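TetR family transcriptional regulator (Streptomyces coelicolor, PDB 6SRN) probably binds regulatory DNA as a TetR-family regulator of antibiotic production, and takes up a small furan hormone, 4-(hydroxymethyl)-2-propylfuran-3-carboxylic acid, in its C-terminal domain. Local coordinates at residues 142-147 with 176-181; 182-187 with 199-204; 105-110 with 203-208; 92-97 with 110-115. All blocks are in the same frame, centred on the assembly; numbering follows the deposited sequence.

Contact 1 of 4, residues 142-147 with 176-181; sequences LPYVDW and SLVAAF. With LUB (4-(Hydroxymethyl)-2-propylfuran-3-carboxylic acid), chain B.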
# COMPACT_ATOMS: atom_id res chain seq x y z
N LEU A 142 7.39 -5.33 -12.48
CA LEU A 142 7.54 -5.22 -11.03
C LEU A 142 7.07 -3.83 -10.59
O LEU A 142 7.48 -2.82 -11.21
CB LEU A 142 9.00 -5.40 -10.61
CG LEU A 142 9.51 -6.85 -10.52
CD1 LEU A 142 11.01 -6.80 -10.29
CD2 LEU A 142 8.87 -7.70 -9.44
N PRO A 143 6.26 -3.79 -9.53
CA PRO A 143 5.94 -2.46 -8.96
C PRO A 143 7.11 -1.79 -8.24
O PRO A 143 8.13 -2.44 -7.91
CB PRO A 143 4.82 -2.79 -7.99
CG PRO A 143 5.18 -4.17 -7.50
CD PRO A 143 5.65 -4.87 -8.73
N TYR A 144 6.99 -0.49 -8.07
CA TYR A 144 7.82 0.36 -7.17
C TYR A 144 9.21 0.66 -7.71
O TYR A 144 9.75 1.76 -7.46
CB TYR A 144 7.92 -0.23 -5.73
CG TYR A 144 6.59 -0.76 -5.23
CD1 TYR A 144 5.45 0.06 -5.16
CD2 TYR A 144 6.42 -2.10 -4.90
CE1 TYR A 144 4.24 -0.45 -4.78
CE2 TYR A 144 5.21 -2.60 -4.50
CZ TYR A 144 4.11 -1.78 -4.48
OH TYR A 144 2.89 -2.32 -4.14
N VAL A 145 9.81 -0.30 -8.43
CA VAL A 145 11.20 -0.16 -8.79
C VAL A 145 11.44 0.96 -9.82
O VAL A 145 12.46 1.62 -9.76
CB VAL A 145 11.86 -1.48 -9.19
CG1 VAL A 145 11.78 -2.51 -8.09
CG2 VAL A 145 11.22 -2.01 -10.41
N ASP A 146 10.51 1.19 -10.74
CA ASP A 146 10.69 2.26 -11.73
C ASP A 146 10.71 3.64 -11.07
O ASP A 146 11.58 4.44 -11.35
CB ASP A 146 9.59 2.19 -12.80
CG ASP A 146 9.70 0.96 -13.68
OD1 ASP A 146 10.85 0.70 -14.14
OD2 ASP A 146 8.68 0.24 -13.87
N TRP A 147 9.77 3.88 -10.16
CA TRP A 147 9.72 5.16 -9.49
C TRP A 147 10.90 5.30 -8.54
O TRP A 147 11.45 6.37 -8.42
CB TRP A 147 8.41 5.32 -8.71
CG TRP A 147 7.30 5.99 -9.49
CD1 TRP A 147 6.27 5.38 -10.20
CD2 TRP A 147 7.09 7.39 -9.61
NE1 TRP A 147 5.44 6.36 -10.75
CE2 TRP A 147 5.95 7.59 -10.45
CE3 TRP A 147 7.78 8.51 -9.13
CZ2 TRP A 147 5.46 8.88 -10.69
CZ3 TRP A 147 7.30 9.76 -9.41
CH2 TRP A 147 6.18 9.93 -10.20
N SER A 176 11.91 5.07 0.60
CA SER A 176 10.97 5.53 1.64
C SER A 176 9.86 6.38 1.01
O SER A 176 8.68 6.29 1.37
CB SER A 176 11.67 6.30 2.73
OG SER A 176 12.61 5.45 3.44
N LEU A 177 10.26 7.28 0.14
CA LEU A 177 9.29 8.16 -0.53
C LEU A 177 8.29 7.37 -1.38
O LEU A 177 7.06 7.57 -1.35
CB LEU A 177 9.97 9.19 -1.40
CG LEU A 177 10.51 10.40 -0.64
CD1 LEU A 177 11.49 11.13 -1.57
CD2 LEU A 177 9.43 11.32 -0.11
N VAL A 178 8.80 6.42 -2.13
CA VAL A 178 7.92 5.63 -3.02
C VAL A 178 6.97 4.78 -2.17
O VAL A 178 5.78 4.73 -2.43
CB VAL A 178 8.71 4.79 -4.03
CG1 VAL A 178 7.84 3.72 -4.74
CG2 VAL A 178 9.41 5.70 -5.04
N ALA A 179 7.50 4.10 -1.16
CA ALA A 179 6.63 3.26 -0.32
C ALA A 179 5.60 4.10 0.43
O ALA A 179 4.42 3.74 0.49
CB ALA A 179 7.45 2.48 0.68
N ALA A 180 6.03 5.23 0.99
CA ALA A 180 5.08 6.09 1.73
C ALA A 180 3.99 6.66 0.82
O ALA A 180 2.81 6.71 1.18
CB ALA A 180 5.81 7.16 2.40
N PHE A 181 4.41 7.17 -0.33
CA PHE A 181 3.47 7.71 -1.30
C PHE A 181 2.50 6.61 -1.78
O PHE A 181 1.30 6.78 -1.82
CB PHE A 181 4.21 8.34 -2.50
CG PHE A 181 3.29 9.00 -3.48
CD1 PHE A 181 2.58 8.23 -4.38
CD2 PHE A 181 3.03 10.35 -3.40
CE1 PHE A 181 1.68 8.79 -5.24
CE2 PHE A 181 2.11 10.92 -4.26
CZ PHE A 181 1.45 10.15 -5.20
C2 LUB B . 3.11 3.86 -6.90
C4 LUB B . 1.90 2.14 -7.65
C5 LUB B . 1.06 3.00 -7.07
C6 LUB B . 4.15 4.73 -6.31
O11 LUB B . 5.51 2.66 -8.00
C9 LUB B . 4.44 2.00 -8.01
O10 LUB B . 4.41 0.78 -8.43
C3 LUB B . 3.21 2.57 -7.51
C12 LUB B . 1.37 0.95 -8.43
O13 LUB B . 2.03 -0.25 -7.97
O1 LUB B . 1.79 4.03 -6.46
C7 LUB B . 4.17 6.04 -7.10
C8 LUB B . 5.25 6.98 -6.62

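Contact 2 of 4, residues 182-187 with 199-204; sequences FGMQHV and ERWQEL. With LUB (4-(Hydroxymethyl)-2-propylfuran-3-carboxylic acid), chain B.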
# COMPACT_ATOMS: atom_id res chain seq x y z
N PHE A 182 3.06 5.44 -2.11
CA PHE A 182 2.23 4.33 -2.47
C PHE A 182 1.15 4.06 -1.41
O PHE A 182 -0.02 3.85 -1.70
CB PHE A 182 3.06 3.05 -2.68
CG PHE A 182 2.15 1.87 -2.76
CD1 PHE A 182 1.36 1.62 -3.87
CD2 PHE A 182 1.97 1.05 -1.64
CE1 PHE A 182 0.42 0.60 -3.85
CE2 PHE A 182 1.06 0.04 -1.64
CZ PHE A 182 0.26 -0.21 -2.75
N GLY A 183 1.58 4.01 -0.16
CA GLY A 183 0.67 3.68 0.89
C GLY A 183 -0.42 4.75 1.06
O GLY A 183 -1.61 4.45 1.19
N MET A 184 0.00 6.01 1.00
CA MET A 184 -0.93 7.14 1.11
C MET A 184 -2.01 7.07 0.02
O MET A 184 -3.21 7.19 0.31
CB MET A 184 -0.14 8.44 1.06
CG MET A 184 -0.95 9.68 1.09
SD MET A 184 -1.71 10.13 -0.49
CE MET A 184 -0.35 10.22 -1.63
N GLN A 185 -1.57 6.84 -1.22
CA GLN A 185 -2.55 6.85 -2.31
C GLN A 185 -3.47 5.64 -2.22
O GLN A 185 -4.62 5.71 -2.59
CB GLN A 185 -1.88 7.05 -3.66
CG GLN A 185 -1.05 5.86 -4.17
CD GLN A 185 -1.93 4.77 -4.76
OE1 GLN A 185 -2.97 5.01 -5.35
NE2 GLN A 185 -1.49 3.53 -4.61
N HIS A 186 -2.93 4.50 -1.77
CA HIS A 186 -3.70 3.28 -1.63
C HIS A 186 -4.76 3.42 -0.56
O HIS A 186 -5.90 3.03 -0.75
CB HIS A 186 -2.78 2.12 -1.35
CG HIS A 186 -3.44 0.82 -1.51
ND1 HIS A 186 -3.65 0.24 -2.74
CD2 HIS A 186 -3.93 -0.05 -0.60
CE1 HIS A 186 -4.28 -0.91 -2.58
NE2 HIS A 186 -4.41 -1.12 -1.28
N VAL A 187 -4.36 3.99 0.59
CA VAL A 187 -5.34 4.22 1.62
C VAL A 187 -6.45 5.15 1.12
O VAL A 187 -7.62 4.91 1.38
CB VAL A 187 -4.69 4.81 2.91
CG1 VAL A 187 -5.74 5.34 3.90
CG2 VAL A 187 -3.73 3.83 3.58
N GLU A 199 -4.93 16.26 0.19
CA GLU A 199 -4.75 16.57 1.60
C GLU A 199 -3.93 15.52 2.30
O GLU A 199 -3.21 15.86 3.24
CB GLU A 199 -6.14 16.64 2.27
CG GLU A 199 -7.11 17.66 1.75
CD GLU A 199 -8.13 17.00 0.82
OE1 GLU A 199 -7.68 16.72 -0.26
OE2 GLU A 199 -9.35 16.76 1.17
N ARG A 200 -4.18 14.26 1.97
CA ARG A 200 -3.45 13.16 2.63
C ARG A 200 -1.98 13.26 2.24
O ARG A 200 -1.09 13.01 3.06
CB ARG A 200 -4.07 11.82 2.24
CG ARG A 200 -5.53 11.62 2.62
CD ARG A 200 -5.78 11.49 4.12
NE ARG A 200 -5.67 12.75 4.83
CZ ARG A 200 -6.60 13.69 4.84
NH1 ARG A 200 -7.78 13.54 4.20
NH2 ARG A 200 -6.36 14.80 5.51
N TRP A 201 -1.69 13.54 0.97
CA TRP A 201 -0.29 13.72 0.54
C TRP A 201 0.35 14.93 1.19
O TRP A 201 1.44 14.82 1.67
CB TRP A 201 -0.19 13.75 -0.98
CG TRP A 201 1.23 13.92 -1.45
CD1 TRP A 201 1.67 14.88 -2.31
CD2 TRP A 201 2.39 13.16 -1.03
NE1 TRP A 201 3.02 14.75 -2.48
CE2 TRP A 201 3.49 13.72 -1.71
CE3 TRP A 201 2.59 12.08 -0.18
CZ2 TRP A 201 4.80 13.24 -1.54
CZ3 TRP A 201 3.89 11.61 0.02
CH2 TRP A 201 4.97 12.19 -0.69
N GLN A 202 -0.36 16.04 1.27
CA GLN A 202 0.21 17.23 1.91
C GLN A 202 0.68 16.96 3.30
O GLN A 202 1.79 17.34 3.67
CB GLN A 202 -0.79 18.37 1.91
CG GLN A 202 -0.29 19.66 2.59
CD GLN A 202 1.15 20.02 2.19
OE1 GLN A 202 1.48 20.12 1.01
NE2 GLN A 202 2.02 20.26 3.20
N GLU A 203 -0.14 16.28 4.10
CA GLU A 203 0.24 16.13 5.50
C GLU A 203 1.41 15.16 5.67
O GLU A 203 2.20 15.31 6.57
CB GLU A 203 -0.97 15.75 6.34
CG GLU A 203 -1.54 14.39 6.10
CD GLU A 203 -2.98 14.20 6.59
OE1 GLU A 203 -3.74 15.16 7.00
OE2 GLU A 203 -3.38 13.02 6.55
N LEU A 204 1.49 14.14 4.84
CA LEU A 204 2.59 13.19 4.91
C LEU A 204 3.87 13.79 4.28
O LEU A 204 4.95 13.63 4.86
CB LEU A 204 2.18 11.90 4.14
CG LEU A 204 3.29 10.88 3.87
CD1 LEU A 204 3.89 10.39 5.16
CD2 LEU A 204 2.71 9.71 3.06
C2 LUB B . 3.11 3.86 -6.90
C4 LUB B . 1.90 2.14 -7.65
C5 LUB B . 1.06 3.00 -7.07
C6 LUB B . 4.15 4.73 -6.31
O11 LUB B . 5.51 2.66 -8.00
C9 LUB B . 4.44 2.00 -8.01
O10 LUB B . 4.41 0.78 -8.43
C3 LUB B . 3.21 2.57 -7.51
C12 LUB B . 1.37 0.95 -8.43
O13 LUB B . 2.03 -0.25 -7.97
O1 LUB B . 1.79 4.03 -6.46
C7 LUB B . 4.17 6.04 -7.10
C8 LUB B . 5.25 6.98 -6.62

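Contact 3 of 4, residues 105-110 with 203-208; sequences TVEEML and ELRELM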
# COMPACT_ATOMS: atom_id res chain seq x y z
N THR A 105 12.29 19.06 -7.52
CA THR A 105 11.93 18.21 -8.66
C THR A 105 11.23 16.97 -8.12
O THR A 105 10.17 16.57 -8.66
CB THR A 105 13.18 17.84 -9.48
OG1 THR A 105 13.73 19.04 -10.06
CG2 THR A 105 12.90 16.82 -10.56
N VAL A 106 11.80 16.35 -7.10
CA VAL A 106 11.16 15.17 -6.45
C VAL A 106 9.78 15.56 -5.91
O VAL A 106 8.77 14.86 -6.14
CB VAL A 106 12.01 14.64 -5.32
CG1 VAL A 106 11.35 13.47 -4.61
CG2 VAL A 106 13.39 14.19 -5.81
N GLU A 107 9.67 16.69 -5.21
CA GLU A 107 8.41 17.16 -4.70
C GLU A 107 7.36 17.32 -5.80
O GLU A 107 6.21 16.87 -5.64
CB GLU A 107 8.55 18.49 -4.00
CG GLU A 107 9.18 18.48 -2.65
CD GLU A 107 9.08 19.90 -2.14
OE1 GLU A 107 7.92 20.32 -1.77
OE2 GLU A 107 10.09 20.59 -2.24
N GLU A 108 7.74 17.98 -6.90
CA GLU A 108 6.77 18.28 -7.94
C GLU A 108 6.37 16.99 -8.68
O GLU A 108 5.21 16.85 -9.11
CB GLU A 108 7.28 19.34 -8.90
CG GLU A 108 6.31 19.70 -10.01
CD GLU A 108 4.92 20.19 -9.59
OE1 GLU A 108 4.71 20.56 -8.42
OE2 GLU A 108 4.06 20.20 -10.50
N MET A 109 7.30 16.06 -8.86
CA MET A 109 6.91 14.77 -9.45
C MET A 109 5.83 14.08 -8.65
O MET A 109 4.86 13.54 -9.20
CB MET A 109 8.14 13.87 -9.57
CG MET A 109 9.07 14.34 -10.67
SD MET A 109 8.43 14.00 -12.30
CE MET A 109 8.62 12.22 -12.36
N LEU A 110 5.99 14.07 -7.32
CA LEU A 110 5.02 13.37 -6.47
C LEU A 110 3.68 14.16 -6.41
O LEU A 110 2.60 13.57 -6.36
CB LEU A 110 5.60 13.06 -5.07
CG LEU A 110 6.77 12.07 -5.15
CD1 LEU A 110 7.44 12.03 -3.78
CD2 LEU A 110 6.30 10.66 -5.54
N GLU A 203 -0.14 16.28 4.10
CA GLU A 203 0.24 16.13 5.50
C GLU A 203 1.41 15.16 5.67
O GLU A 203 2.20 15.31 6.57
CB GLU A 203 -0.97 15.75 6.34
CG GLU A 203 -1.54 14.39 6.10
CD GLU A 203 -2.98 14.20 6.59
OE1 GLU A 203 -3.74 15.16 7.00
OE2 GLU A 203 -3.38 13.02 6.55
N LEU A 204 1.49 14.14 4.84
CA LEU A 204 2.59 13.19 4.91
C LEU A 204 3.87 13.79 4.28
O LEU A 204 4.95 13.63 4.86
CB LEU A 204 2.18 11.90 4.14
CG LEU A 204 3.29 10.88 3.87
CD1 LEU A 204 3.89 10.39 5.16
CD2 LEU A 204 2.71 9.71 3.06
N ARG A 205 3.76 14.41 3.12
CA ARG A 205 4.87 15.09 2.42
C ARG A 205 5.51 16.13 3.34
O ARG A 205 6.76 16.26 3.39
CB ARG A 205 4.24 15.74 1.21
CG ARG A 205 4.96 16.59 0.24
CD ARG A 205 3.78 17.27 -0.44
NE ARG A 205 3.74 18.67 -0.11
CZ ARG A 205 4.67 19.53 -0.50
NH1 ARG A 205 5.73 19.11 -1.20
NH2 ARG A 205 4.55 20.80 -0.19
N GLU A 206 4.70 16.84 4.12
CA GLU A 206 5.29 17.84 5.02
C GLU A 206 6.28 17.19 5.98
O GLU A 206 7.40 17.72 6.22
CB GLU A 206 4.19 18.63 5.74
CG GLU A 206 4.72 19.87 6.48
CD GLU A 206 5.37 19.60 7.83
OE1 GLU A 206 5.09 18.59 8.52
OE2 GLU A 206 6.17 20.50 8.25
N LEU A 207 5.91 16.05 6.52
CA LEU A 207 6.84 15.34 7.40
C LEU A 207 8.06 14.81 6.63
O LEU A 207 9.20 14.98 7.06
CB LEU A 207 6.14 14.14 8.03
CG LEU A 207 4.91 14.42 8.89
CD1 LEU A 207 4.29 13.10 9.34
CD2 LEU A 207 5.26 15.27 10.08
N MET A 208 7.83 14.16 5.50
CA MET A 208 8.95 13.53 4.79
C MET A 208 9.93 14.56 4.33
O MET A 208 11.12 14.34 4.49
CB MET A 208 8.43 12.72 3.61
CG MET A 208 7.45 11.70 4.11
SD MET A 208 8.26 10.27 4.78
CE MET A 208 9.12 9.49 3.37
O HOH W 1 4.86 16.72 -3.30

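Contact 4 of 4, residues 92-97 with 110-115; sequences MEEIRI and LHRAAQ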
# COMPACT_ATOMS: atom_id res chain seq x y z
N MET A 92 9.65 14.40 -15.60
CA MET A 92 10.79 14.86 -14.81
C MET A 92 11.70 15.77 -15.61
O MET A 92 12.19 16.75 -15.08
CB MET A 92 11.58 13.70 -14.19
CG MET A 92 12.30 14.15 -12.91
SD MET A 92 12.84 12.78 -11.87
CE MET A 92 14.26 12.45 -12.84
N GLU A 93 11.84 15.46 -16.91
CA GLU A 93 12.60 16.31 -17.81
C GLU A 93 11.94 17.67 -17.97
O GLU A 93 12.62 18.67 -17.98
CB GLU A 93 12.79 15.61 -19.17
CG GLU A 93 13.68 16.38 -20.16
CD GLU A 93 15.14 16.51 -19.71
OE1 GLU A 93 15.55 15.96 -18.65
OE2 GLU A 93 15.89 17.21 -20.42
N GLU A 94 10.62 17.70 -18.10
CA GLU A 94 9.90 18.98 -18.23
C GLU A 94 10.14 19.88 -16.99
O GLU A 94 10.30 21.09 -17.10
CB GLU A 94 8.41 18.66 -18.39
CG GLU A 94 7.48 19.85 -18.57
CD GLU A 94 6.04 19.41 -18.56
OE1 GLU A 94 5.73 18.37 -19.19
OE2 GLU A 94 5.21 20.08 -17.92
N ILE A 95 10.17 19.25 -15.81
CA ILE A 95 10.40 19.98 -14.57
C ILE A 95 11.86 20.46 -14.45
O ILE A 95 12.18 21.59 -14.06
CB ILE A 95 10.01 19.08 -13.37
CG1 ILE A 95 8.49 18.84 -13.35
CG2 ILE A 95 10.43 19.73 -12.07
CD1 ILE A 95 8.06 17.63 -12.59
N ARG A 96 12.76 19.58 -14.84
CA ARG A 96 14.18 19.88 -14.77
C ARG A 96 14.57 21.09 -15.59
O ARG A 96 15.33 21.95 -15.12
CB ARG A 96 14.99 18.67 -15.27
CG ARG A 96 16.49 18.85 -15.13
CD ARG A 96 17.28 17.75 -15.85
NE ARG A 96 17.21 17.88 -17.30
CZ ARG A 96 17.95 18.75 -18.00
NH1 ARG A 96 18.83 19.55 -17.37
NH2 ARG A 96 17.83 18.82 -19.32
N ILE A 97 14.08 21.15 -16.80
CA ILE A 97 14.49 22.23 -17.67
C ILE A 97 13.92 23.59 -17.22
O ILE A 97 14.32 24.64 -17.72
CB ILE A 97 14.23 21.91 -19.13
CG1 ILE A 97 12.75 21.91 -19.49
CG2 ILE A 97 14.85 20.58 -19.50
CD1 ILE A 97 12.54 22.22 -20.94
N LEU A 110 5.99 14.07 -7.32
CA LEU A 110 5.02 13.37 -6.47
C LEU A 110 3.68 14.16 -6.41
O LEU A 110 2.60 13.57 -6.36
CB LEU A 110 5.60 13.06 -5.07
CG LEU A 110 6.77 12.07 -5.15
CD1 LEU A 110 7.44 12.03 -3.78
CD2 LEU A 110 6.30 10.66 -5.54
N HIS A 111 3.74 15.48 -6.44
CA HIS A 111 2.53 16.30 -6.60
C HIS A 111 1.79 15.90 -7.86
O HIS A 111 0.58 15.64 -7.83
CB HIS A 111 3.00 17.76 -6.69
CG HIS A 111 1.93 18.77 -6.85
ND1 HIS A 111 2.20 20.05 -7.32
CD2 HIS A 111 0.58 18.70 -6.74
CE1 HIS A 111 1.07 20.75 -7.37
NE2 HIS A 111 0.07 19.95 -7.00
N ARG A 112 2.50 15.83 -8.98
CA ARG A 112 1.88 15.46 -10.22
C ARG A 112 1.34 14.01 -10.19
O ARG A 112 0.27 13.73 -10.72
CB ARG A 112 2.89 15.65 -11.36
CG ARG A 112 3.09 17.10 -11.73
CD ARG A 112 3.98 17.29 -12.93
NE ARG A 112 4.33 18.70 -13.04
CZ ARG A 112 4.88 19.28 -14.10
NH1 ARG A 112 5.16 18.57 -15.18
NH2 ARG A 112 5.15 20.59 -14.05
N ALA A 113 2.07 13.09 -9.56
CA ALA A 113 1.56 11.73 -9.41
C ALA A 113 0.29 11.72 -8.64
O ALA A 113 -0.61 10.93 -8.98
CB ALA A 113 2.58 10.87 -8.71
N ALA A 114 0.18 12.49 -7.55
CA ALA A 114 -1.04 12.48 -6.76
C ALA A 114 -2.26 12.96 -7.54
O ALA A 114 -3.33 12.32 -7.51
CB ALA A 114 -0.85 13.32 -5.50
N GLN A 115 -2.09 14.04 -8.32
CA GLN A 115 -3.15 14.55 -9.18
C GLN A 115 -3.51 13.52 -10.24
O GLN A 115 -4.66 13.36 -10.62
CB GLN A 115 -2.67 15.81 -9.93
CG GLN A 115 -2.46 17.00 -9.08
CD GLN A 115 -1.87 18.15 -9.89
OE1 GLN A 115 -0.81 18.03 -10.48
NE2 GLN A 115 -2.63 19.21 -10.06
O HOH W 2 5.93 22.30 -15.92

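Contact 1 of 4, residues 142-147 with 176-181
Val178 meets Tyr144 and Trp147 with one methyl each. With chi1 at 167°, CG1 lies beside the carbonyl carbon and points to Tyr144, while CG2 lies beside the backbone N and points to Trp147. CG1 is 4.1 Å from Tyr144 CB. CG2 rests 3.8 Å from Trp147 CB. The contact is buried and apolar, and no hydrogen bond crosses between the two segments.

The aromatic groups turn from this junction toward the furan ligand. The indole of Trp147 leads away from helix 170-192 and offers one face to the propyl tail. The terminal carbon C8 of the ligand sits 3.5 Å from Trp147 CD2, offset toward the rim of the ring. Phe181, on the same helix as Val178, reaches the same tail: its CD1 is 3.7 Å from ligand C8. The propyl end thus lies among aromatic carbons.

The carboxylate end of the ligand is held differently. Tyr144 is the N-cap residue of helix 145-161, and its backbone N donates to ligand O10 at 2.9 Å, with an N-H...O angle of 144°. The start of the helix may add some electrostatic stabilisation for this acid. Pro143 CB lies over the centre of the Tyr144 ring, 3.4 Å above its plane, and also borders O10. Tyr144 OH bonds to Asn190 of the second subunit, and the ligand is also hydrogen-bonded to Tyr85 OH. The arrangement is that of a TetR-family ligand pocket, enclosed by the helices of the C-terminal domain close to the dimer interface.

Contact 2 of 4, residues 182-187 with 199-204
Met184 fits against Arg200, Trp201 and Leu204 of the neighbouring helix. Its CB starts the contact, 3.7 Å from Leu204 CD2. CG comes next. A chi1 near 180° (177°) carries it across to helix 197-212. There Met184 CG lies 3.9 Å from the carbonyl O of Arg200 and about as close to Arg200 CB. The chain then bends at chi2 and chi3. SD passes 3.7 Å from Trp201 N, close to the backbone. The methyl CE ends 3.6 Å from Trp201 CB and also touches CE3 of the indole. The two side chains cross at about a right angle.

The segments 182-187 and 199-204 run roughly antiparallel, at 150°, and their axes come within 9.7 Å. They belong to the last two helices of the TetR-like C-terminal domain, and both touch the second subunit in the dimer.

Only the aliphatic base of Arg200 packs here. Its end turns away and grips Glu203 side-on, NE to OE2 and NH2 to OE1. Both oxygens are met from above the carboxylate plane. Arg175 of the second subunit also forms a salt bridge with Glu203, and Asp196 is a second partner of Arg200. On another side of helix 170-192, Phe182 turns its ring edge to the ligand, with CD1 3.5 Å from ligand C5. Gln185 NE2 lies 3.6 Å from that same ligand atom.

Contact 3 of 4, residues 105-110 with 203-208
Glu107 and Arg205 join helix 102-119 to helix 197-212 at the surface of the TetR-like C-terminal helical domain. One salt bridge makes the direct contact. Arg205 NH1 donates to Glu107 OE1 at 2.6 Å, with an N-H...O angle of 157°. The oxygen uses its anti lone pair, the one away from OE2. It lies at the edge of the guanidinium, near its plane. The carboxylate and guanidinium planes are 17° apart, close to coplanar, although the two side chains cross at about a right angle.

The reach is shared. The helix backbones stay apart, with Glu107 CA and Arg205 CA 8.2 Å from each other. The side chain of Arg205 leaves the helix beside its carbonyl carbon (chi1 177°) and bends at chi3, which brings the guanidinium across the gap. Its NE is held within its own helix by a hydrogen bond to Gln202 OE1, fixing the group from a second side chain.

Apolar packing joins the same two helices beside the bridge: Leu110 touches Trp201, and Val106 touches Phe209. Leu110 also borders the ligand.

A water adds an indirect link. It donates to the backbone O of Glu107 at 2.7 Å and accepts a weak hydrogen bond from Arg205 NH1 at 3.3 Å.

Contact 4 of 4, residues 92-97 with 110-115
This is a partly buried contact between helix 88-96 and helix 102-119, in which Arg112 meets Ile95 with a face and Glu94 with an edge. It lies within one subunit, and the second subunit of the dimer does not touch either segment.

Arg112 is extended from CG to NE, which carries its guanidinium over to helix 88-96. Ile95 CG1 sits over the centre of this group, 3.6 Å above its plane. Its CD1 follows the arginine back toward NE, at 3.9 Å from Arg112 NE. The two side chains approach from opposite directions.

The charged part is looser. Arg112 NH1 gives Glu94 OE2 a weak hydrogen bond of 3.1 Å, with an N-H...O angle of 146°, as part of a salt bridge. The carboxylate and guanidinium planes are 55° apart. A water makes a second, indirect link: it accepts from Arg112 NH2 at 2.7 Å and donates to Glu94 OE2 at 3.1 Å.

The main polar partner of Arg112 is Glu108, one turn earlier on its own helix, which takes NE in a salt bridge. Ile95 also packs on Met109 of helix 102-119. The arrangement is an arginine laid flat against an isoleucine and tied at its edge to a glutamate, joining two helices of the helical bundle of a TetR-family regulator.

How the contacts relate
Helix 102-119 carries one side of contacts 3 and 4, which share Leu110 and have centres about 11 Å apart. Helix 170-192 serves contacts 1 and 2, with centres about 13 Å apart. Helix 197-212 joins contacts 2 and 3, the closest pair at about 10 Å between centres. Along the chain, contact 4 closes before contact 1 opens, and contact 1 closes before contact 2. Contact 1 is nested inside the loop closed by contact 3, while contacts 3 and 4 alternate. Phe181 packs against Leu110 and Trp201, linking the bundle around the ligand. Contacts 1, 2 and 3 also touch the second subunit, placing the pocket beside the dimer interface.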